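Local atomic coordinates of pilin (Streptococcus pyogenes serotype M1, PDB entry 3GLD), a protein that forms the backbone of the pilus as covalently linked stacked subunits, which the bacterium needs for host-cell adhesion, aggregation and biofilm formation. Residues A[108-111]-A[112-115]. The protein carries 2 engineered substitutions. Sequence-based numbering, arbitrary orientation.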
ATOM      1  N   ASP A 108      12.198   6.299   1.295  1.00 47.64           N
ATOM      2  CA  ASP A 108      11.937   5.807  -0.061  1.00 47.23           C
ATOM      3  C   ASP A 108      10.429   5.549  -0.161  1.00 45.81           C
ATOM      4  O   ASP A 108       9.975   4.406  -0.022  1.00 46.06           O
ATOM      5  CB  ASP A 108      12.754   4.538  -0.363  1.00 47.71           C
ATOM      6  CG  ASP A 108      14.247   4.691  -0.025  1.00 49.83           C
ATOM      7  OD1 ASP A 108      14.882   5.697  -0.444  1.00 51.32           O
ATOM      8  OD2 ASP A 108      14.789   3.784   0.659  1.00 51.92           O
ATOM      9  N   LYS A 109       9.669   6.628  -0.359  1.00 43.64           N
ATOM     10  CA  LYS A 109       8.208   6.599  -0.301  1.00 42.13           C
ATOM     11  C   LYS A 109       7.622   5.748  -1.428  1.00 40.31           C
ATOM     12  O   LYS A 109       7.931   5.960  -2.598  1.00 39.82           O
ATOM     13  CB  LYS A 109       7.637   8.019  -0.354  1.00 42.33           C
ATOM     14  CG  LYS A 109       7.967   8.877   0.874  1.00 45.69           C
ATOM     15  CD  LYS A 109       7.666  10.365   0.648  1.00 49.49           C
ATOM     16  CE  LYS A 109       6.257  10.735   1.110  1.00 51.54           C
ATOM     17  NZ  LYS A 109       5.808  12.041   0.514  1.00 53.30           N
ATOM     18  N   VAL A 110       6.800   4.777  -1.052  1.00 38.30           N
ATOM     19  CA  VAL A 110       6.149   3.868  -1.995  1.00 36.60           C
ATOM     20  C   VAL A 110       4.921   4.585  -2.546  1.00 35.51           C
ATOM     21  O   VAL A 110       4.109   5.100  -1.772  1.00 34.80           O
ATOM     22  CB  VAL A 110       5.712   2.572  -1.275  1.00 36.92           C
ATOM     23  CG1 VAL A 110       5.039   1.574  -2.224  1.00 35.91           C
ATOM     24  CG2 VAL A 110       6.901   1.950  -0.541  1.00 36.82           C
ATOM     25  N   PRO A 111       4.771   4.613  -3.888  1.00 34.65           N
ATOM     26  CA  PRO A 111       3.621   5.289  -4.511  1.00 33.77           C
ATOM     27  C   PRO A 111       2.283   4.779  -3.984  1.00 32.48           C
ATOM     28  O   PRO A 111       2.115   3.581  -3.790  1.00 32.00           O
ATOM     29  CB  PRO A 111       3.786   4.963  -6.002  1.00 34.17           C
ATOM     30  CG  PRO A 111       5.242   4.607  -6.149  1.00 34.23           C
ATOM     31  CD  PRO A 111       5.573   3.890  -4.887  1.00 34.50           C
ATOM     32  N   GLY A 112       1.357   5.703  -3.739  1.00 31.85           N
ATOM     33  CA  GLY A 112       0.056   5.383  -3.169  1.00 30.58           C
ATOM     34  C   GLY A 112       0.005   5.168  -1.657  1.00 30.63           C
ATOM     35  O   GLY A 112      -1.083   4.963  -1.105  1.00 30.04           O
ATOM     36  N   VAL A 113       1.160   5.178  -0.988  1.00 30.04           N
ATOM     37  CA  VAL A 113       1.198   4.928   0.471  1.00 30.56           C
ATOM     38  C   VAL A 113       1.258   6.195   1.317  1.00 31.02           C
ATOM     39  O   VAL A 113       2.101   7.052   1.107  1.00 31.94           O
ATOM     40  CB  VAL A 113       2.365   3.978   0.890  1.00 30.44           C
ATOM     41  CG1 VAL A 113       2.407   3.816   2.414  1.00 28.26           C
ATOM     42  CG2 VAL A 113       2.207   2.612   0.202  1.00 27.35           C
ATOM     43  N   SER A 114       0.337   6.290   2.266  1.00 32.37           N
ATOM     44  CA  SER A 114       0.338   7.339   3.271  1.00 33.96           C
ATOM     45  C   SER A 114       0.938   6.763   4.548  1.00 34.29           C
ATOM     46  O   SER A 114       0.456   5.748   5.062  1.00 34.34           O
ATOM     47  CB  SER A 114      -1.087   7.793   3.554  1.00 33.93           C
ATOM     48  OG  SER A 114      -1.671   8.360   2.394  1.00 36.28           O
ATOM     49  N   TYR A 115       1.975   7.424   5.055  1.00 35.11           N
ATOM     50  CA  TYR A 115       2.760   6.897   6.156  1.00 36.19           C
ATOM     51  C   TYR A 115       2.230   7.268   7.534  1.00 36.53           C
ATOM     52  O   TYR A 115       1.805   8.410   7.767  1.00 36.48           O
ATOM     53  CB  TYR A 115       4.223   7.316   5.990  1.00 36.53           C
ATOM     54  CG  TYR A 115       4.917   6.502   4.921  1.00 37.79           C
ATOM     55  CD1 TYR A 115       5.631   5.347   5.251  1.00 37.57           C
ATOM     56  CD2 TYR A 115       4.823   6.862   3.575  1.00 38.91           C
ATOM     57  CE1 TYR A 115       6.257   4.592   4.267  1.00 38.00           C
ATOM     58  CE2 TYR A 115       5.436   6.112   2.584  1.00 38.37           C
ATOM     59  CZ  TYR A 115       6.145   4.978   2.931  1.00 38.26           C
ATOM     60  OH  TYR A 115       6.748   4.248   1.942  1.00 36.75           O
TER
HETATM   61  O   HOH W   1       3.793   7.664  -0.620  1.00 40.79           O
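Tyr115 turns its CG away from its own carbonyl carbon (chi1 -76°), and the ring swings back across the turn until its hydroxyl meets the backbone of Val110; there Val110, with CG1 opposite its backbone N (chi1 -179°), sets CG2 beside that N, so one tyrosine oxygen touches both. Val110 N donates to Tyr115 OH at 3.0 Å, almost straight (165°) and near the ring plane at its edge, while the methyl CG2 lies 3.4 Å from the same oxygen. A long phenol suits this position because it reaches the residue that starts the turn with a polar end. Lys109 passes obliquely by the ring, its CG 4.1 Å from Tyr115 CE2, and its chain then bends at chi3 and carries NZ off from the ring.

The bend itself is a type II beta turn from Val110 to Val113, closed by Val113 N to Val110 O at 3.1 Å. Pro111 fits the second position with its fixed phi, and Gly112 the third, where phi is positive, a conformation easily reached by a residue without CB. Val113 CG2 packs 3.8 Å from Val110 CB. A water donates to Val110 O at 2.8 Å, giving that oxygen a second donor.

Gly112 and Ser114 hydrogen-bond to strand 151-169, and Tyr115 also touches Asn155, which in the natural protein is cross-linked to Lys23. Its side chain lies about 6 Å from that of the engineered Ala104, at the site that autocatalyses that bond. Near Asn155, then, the turn is closed twice, by Val113 N to Val110 O within the backbone and by Val110 N to the tyrosine hydroxyl.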